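PDB 6LZH: GrgF from Penicillium sp. sh18, which acts as a polyketide transferase of the alpha/beta-hydrolase fold in gregatin A biosynthesis, probably fusing two polyketide chains by a Claisen condensation. Local coordinates for residues Ser38-Pro50 against Cys63-Asp75. Sequence-based numbering, arbitrary orientation.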
loop_
_atom_site.group_PDB
_atom_site.type_symbol
_atom_site.label_atom_id
_atom_site.label_comp_id
_atom_site.label_asym_id
_atom_site.label_seq_id
_atom_site.Cartn_x
_atom_site.Cartn_y
_atom_site.Cartn_z
ATOM N N SER A 38 7.197 -4.183 -18.173
ATOM C CA SER A 38 7.597 -4.445 -16.797
ATOM C C SER A 38 7.968 -5.915 -16.656
ATOM O O SER A 38 7.201 -6.791 -17.099
ATOM C CB SER A 38 6.458 -4.109 -15.804
ATOM O OG SER A 38 6.168 -2.727 -15.760
ATOM N N PRO A 39 9.108 -6.226 -16.020
ATOM C CA PRO A 39 9.601 -7.608 -15.996
ATOM C C PRO A 39 9.044 -8.415 -14.835
ATOM O O PRO A 39 8.273 -7.892 -14.017
ATOM C CB PRO A 39 11.124 -7.426 -15.877
ATOM C CG PRO A 39 11.264 -6.155 -15.081
ATOM C CD PRO A 39 10.089 -5.270 -15.468
ATOM N N GLY A 40 9.451 -9.683 -14.742
ATOM C CA GLY A 40 8.908 -10.591 -13.752
ATOM C C GLY A 40 9.458 -10.349 -12.354
ATOM O O GLY A 40 10.191 -9.395 -12.080
ATOM N N PHE A 41 9.086 -11.254 -11.455
ATOM C CA PHE A 41 9.328 -11.066 -10.027
ATOM C C PHE A 41 10.816 -10.990 -9.712
ATOM O O PHE A 41 11.572 -11.921 -10.001
ATOM C CB PHE A 41 8.692 -12.212 -9.249
ATOM C CG PHE A 41 8.903 -12.125 -7.773
ATOM C CD1 PHE A 41 8.081 -11.312 -6.997
ATOM C CD2 PHE A 41 9.913 -12.855 -7.154
ATOM C CE1 PHE A 41 8.260 -11.222 -5.631
ATOM C CE2 PHE A 41 10.102 -12.768 -5.777
ATOM C CZ PHE A 41 9.265 -11.946 -5.015
ATOM N N ASN A 42 11.229 -9.885 -9.098
ATOM C CA ASN A 42 12.597 -9.690 -8.643
ATOM C C ASN A 42 13.598 -9.758 -9.787
ATOM O O ASN A 42 14.771 -10.057 -9.563
ATOM C CB ASN A 42 12.972 -10.709 -7.553
ATOM C CG ASN A 42 14.133 -10.233 -6.691
ATOM O OD1 ASN A 42 14.308 -9.036 -6.488
ATOM N ND2 ASN A 42 14.944 -11.171 -6.208
ATOM N N MET A 43 13.151 -9.484 -11.029
ATOM C CA MET A 43 14.016 -9.611 -12.192
ATOM C C MET A 43 14.316 -8.243 -12.813
ATOM O O MET A 43 13.475 -7.337 -12.785
ATOM C CB MET A 43 13.372 -10.509 -13.256
ATOM C CG MET A 43 13.366 -12.001 -12.888
ATOM S SD MET A 43 15.052 -12.613 -12.553
ATOM C CE MET A 43 15.764 -12.637 -14.206
ATOM N N PRO A 44 15.506 -8.070 -13.377
ATOM C CA PRO A 44 15.805 -6.868 -14.159
ATOM C C PRO A 44 15.198 -6.981 -15.558
ATOM O O PRO A 44 14.603 -7.988 -15.930
ATOM C CB PRO A 44 17.334 -6.864 -14.208
ATOM C CG PRO A 44 17.681 -8.325 -14.250
ATOM C CD PRO A 44 16.647 -9.007 -13.353
ATOM N N LYS A 45 15.363 -5.913 -16.331
ATOM C CA LYS A 45 14.832 -5.828 -17.687
ATOM C C LYS A 45 15.541 -6.763 -18.668
ATOM O O LYS A 45 15.066 -6.935 -19.799
ATOM C CB LYS A 45 14.977 -4.393 -18.177
ATOM C CG LYS A 45 16.442 -4.036 -18.374
ATOM C CD LYS A 45 16.675 -2.551 -18.354
ATOM C CE LYS A 45 18.152 -2.242 -18.567
ATOM N NZ LYS A 45 18.947 -2.690 -17.384
ATOM N N ASP A 46 16.648 -7.382 -18.257
ATOM C CA ASP A 46 17.625 -7.905 -19.215
ATOM C C ASP A 46 17.169 -9.180 -19.923
ATOM O O ASP A 46 17.583 -9.425 -21.062
ATOM C CB ASP A 46 18.955 -8.142 -18.487
ATOM C CG ASP A 46 19.680 -6.848 -18.179
ATOM O OD1 ASP A 46 19.129 -6.031 -17.415
ATOM O OD2 ASP A 46 20.791 -6.633 -18.717
ATOM N N ALA A 47 16.353 -10.013 -19.287
ATOM C CA ALA A 47 16.030 -11.326 -19.838
ATOM C C ALA A 47 14.640 -11.342 -20.456
ATOM O O ALA A 47 13.687 -10.835 -19.858
ATOM C CB ALA A 47 16.098 -12.413 -18.759
ATOM N N ILE A 48 14.544 -11.952 -21.650
ATOM C CA ILE A 48 13.301 -12.276 -22.363
ATOM C C ILE A 48 12.642 -11.040 -22.966
ATOM O O ILE A 48 12.348 -11.000 -24.169
ATOM C CB ILE A 48 12.297 -13.016 -21.454
ATOM C CG1 ILE A 48 12.944 -14.253 -20.804
ATOM C CG2 ILE A 48 11.079 -13.434 -22.275
ATOM C CD1 ILE A 48 11.974 -15.081 -19.947
ATOM N N LEU A 49 12.363 -10.041 -22.130
ATOM C CA LEU A 49 11.662 -8.857 -22.618
ATOM C C LEU A 49 12.383 -8.125 -23.751
ATOM O O LEU A 49 11.687 -7.580 -24.629
ATOM C CB LEU A 49 11.396 -7.899 -21.455
ATOM C CG LEU A 49 10.085 -8.126 -20.689
ATOM C CD1 LEU A 49 10.095 -9.503 -20.021
ATOM C CD2 LEU A 49 9.864 -7.052 -19.649
ATOM N N PRO A 50 13.717 -8.002 -23.774
ATOM C CA PRO A 50 14.325 -7.205 -24.859
ATOM C C PRO A 50 13.958 -7.692 -26.251
ATOM O O PRO A 50 13.703 -6.869 -27.144
ATOM C CB PRO A 50 15.830 -7.349 -24.587
ATOM C CG PRO A 50 15.907 -7.525 -23.112
ATOM C CD PRO A 50 14.733 -8.413 -22.781
ATOM N N CYS A 63 9.183 1.148 -27.517
ATOM C CA CYS A 63 9.138 0.439 -26.246
ATOM C C CYS A 63 10.133 1.013 -25.244
ATOM O O CYS A 63 11.271 1.355 -25.592
ATOM C CB CYS A 63 9.412 -1.065 -26.453
ATOM S SG CYS A 63 8.149 -1.859 -27.489
ATOM N N LEU A 64 9.665 1.144 -24.002
ATOM C CA LEU A 64 10.475 1.502 -22.841
ATOM C C LEU A 64 10.558 0.277 -21.937
ATOM O O LEU A 64 9.528 -0.259 -21.505
ATOM C CB LEU A 64 9.866 2.682 -22.067
ATOM C CG LEU A 64 10.566 3.012 -20.737
ATOM C CD1 LEU A 64 12.042 3.480 -20.942
ATOM C CD2 LEU A 64 9.774 4.036 -19.942
ATOM N N LEU A 65 11.774 -0.182 -21.670
ATOM C CA LEU A 65 12.002 -1.340 -20.815
ATOM C C LEU A 65 12.954 -0.898 -19.719
ATOM O O LEU A 65 14.088 -0.518 -20.015
ATOM C CB LEU A 65 12.598 -2.485 -21.647
ATOM C CG LEU A 65 13.008 -3.786 -21.000
ATOM C CD1 LEU A 65 11.869 -4.286 -20.151
ATOM C CD2 LEU A 65 13.407 -4.821 -22.083
ATOM N N TYR A 66 12.515 -0.930 -18.463
ATOM C CA TYR A 66 13.355 -0.362 -17.419
ATOM C C TYR A 66 13.442 -1.252 -16.188
ATOM O O TYR A 66 12.608 -2.133 -15.968
ATOM C CB TYR A 66 12.888 1.041 -17.043
ATOM C CG TYR A 66 11.572 1.201 -16.314
ATOM C CD1 TYR A 66 11.476 0.960 -14.945
ATOM C CD2 TYR A 66 10.454 1.682 -16.977
ATOM C CE1 TYR A 66 10.300 1.149 -14.271
ATOM C CE2 TYR A 66 9.252 1.891 -16.306
ATOM C CZ TYR A 66 9.182 1.623 -14.948
ATOM O OH TYR A 66 8.003 1.823 -14.260
ATOM N N ASP A 67 14.507 -1.028 -15.407
ATOM C CA ASP A 67 14.707 -1.771 -14.171
ATOM C C ASP A 67 13.883 -1.109 -13.079
ATOM O O ASP A 67 14.002 0.111 -12.881
ATOM C CB ASP A 67 16.193 -1.811 -13.772
ATOM C CG ASP A 67 17.014 -2.751 -14.649
ATOM O OD1 ASP A 67 16.515 -3.840 -14.980
ATOM O OD2 ASP A 67 18.170 -2.424 -14.982
ATOM N N PRO A 68 13.000 -1.840 -12.405
ATOM C CA PRO A 68 12.250 -1.249 -11.293
ATOM C C PRO A 68 13.191 -0.810 -10.182
ATOM O O PRO A 68 14.381 -1.132 -10.162
ATOM C CB PRO A 68 11.326 -2.386 -10.835
ATOM C CG PRO A 68 11.252 -3.319 -12.014
ATOM C CD PRO A 68 12.593 -3.233 -12.674
ATOM N N ARG A 69 12.636 -0.038 -9.250
ATOM C CA ARG A 69 13.377 0.400 -8.081
ATOM C C ARG A 69 14.131 -0.753 -7.435
ATOM O O ARG A 69 13.568 -1.827 -7.208
ATOM C CB ARG A 69 12.405 1.001 -7.063
ATOM C CG ARG A 69 13.106 1.777 -5.983
ATOM C CD ARG A 69 13.443 0.937 -4.777
ATOM N NE ARG A 69 12.277 0.626 -3.965
ATOM C CZ ARG A 69 12.337 -0.118 -2.868
ATOM N NH1 ARG A 69 11.237 -0.367 -2.159
ATOM N NH2 ARG A 69 13.506 -0.627 -2.489
ATOM N N GLY A 70 15.400 -0.509 -7.108
ATOM C CA GLY A 70 16.169 -1.464 -6.327
ATOM C C GLY A 70 16.637 -2.669 -7.107
ATOM O O GLY A 70 17.055 -3.660 -6.513
ATOM N N ILE A 71 16.565 -2.618 -8.431
ATOM C CA ILE A 71 16.856 -3.758 -9.291
ATOM C C ILE A 71 17.800 -3.299 -10.393
ATOM O O ILE A 71 17.697 -2.161 -10.857
ATOM C CB ILE A 71 15.548 -4.329 -9.894
ATOM C CG1 ILE A 71 14.627 -4.871 -8.795
ATOM C CG2 ILE A 71 15.835 -5.369 -10.956
ATOM C CD1 ILE A 71 14.991 -6.263 -8.314
ATOM N N GLY A 72 18.731 -4.173 -10.795
ATOM C CA GLY A 72 19.488 -3.926 -12.014
ATOM C C GLY A 72 20.279 -2.634 -11.927
ATOM O O GLY A 72 20.995 -2.388 -10.953
ATOM N N ALA A 73 20.113 -1.772 -12.930
ATOM C CA ALA A 73 20.823 -0.498 -13.016
ATOM C C ALA A 73 20.118 0.657 -12.304
ATOM O O ALA A 73 20.668 1.763 -12.268
ATOM C CB ALA A 73 21.036 -0.126 -14.486
ATOM N N SER A 74 18.923 0.445 -11.757
ATOM C CA SER A 74 18.143 1.537 -11.188
ATOM C C SER A 74 18.564 1.834 -9.756
ATOM O O SER A 74 19.052 0.960 -9.033
ATOM C CB SER A 74 16.640 1.213 -11.228
ATOM O OG SER A 74 16.173 1.339 -12.564
ATOM N N ASP A 75 18.362 3.089 -9.354
ATOM C CA ASP A 75 18.528 3.489 -7.964
ATOM C C ASP A 75 17.542 2.741 -7.076
ATOM O O ASP A 75 16.592 2.117 -7.545
ATOM C CB ASP A 75 18.288 4.992 -7.779
ATOM C CG ASP A 75 19.386 5.850 -8.371
ATOM O OD1 ASP A 75 20.417 5.303 -8.810
ATOM O OD2 ASP A 75 19.196 7.077 -8.405
#
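The carboxylate of Asp67 is held by Lys45 on one face and by Ala73, in the type II' turn Ile71-Ser74, on the other. Lys45 NZ meets Asp67 OD2 at 2.5 Å, 40° out of the carboxylate plane, forming a salt bridge, while Ala73 N reaches the same oxygen from the opposite face, 2.9 Å from Asp67 OD2. The other oxygen accepts the backbone N-H of Lys45, with N 2.7 Å from Asp67 OD1 and nearly in line with its C-O bond. Three bonds thus fix the rotation of the group. Lys45 CG stands between its backbone N and carbonyl carbon (chi1 68°), and a bend at chi4 (-69°) brings NZ over the carboxylate. Asp46 lies close by, its carboxylate almost coplanar with that of Asp67; a weak salt bridge to Lys45 NZ probably offsets the like charges, and Trp24 adds a cation-pi contact to the lysine. These loops leave strands 32-38 and 62-66, parallel neighbours in the alpha/beta-hydrolase sheet joined by helix 49-58 in a beta-alpha-beta unit. Leu65 packs against the start of that helix: CD1 lies tightly on Leu49 CD2 at 3.5 Å, CD2 touches the ring of Pro50, and CG lies 3.5 Å from Lys45 CB. Ile71 CG2 rests 3.5 Å from Pro44 CA, and Ile71 CD1 lies near Asn42 OD1, which is hydrogen-bonded to Asn80. The Met43 side chain is about 7 Å from that of Cys115, the probable nucleophile.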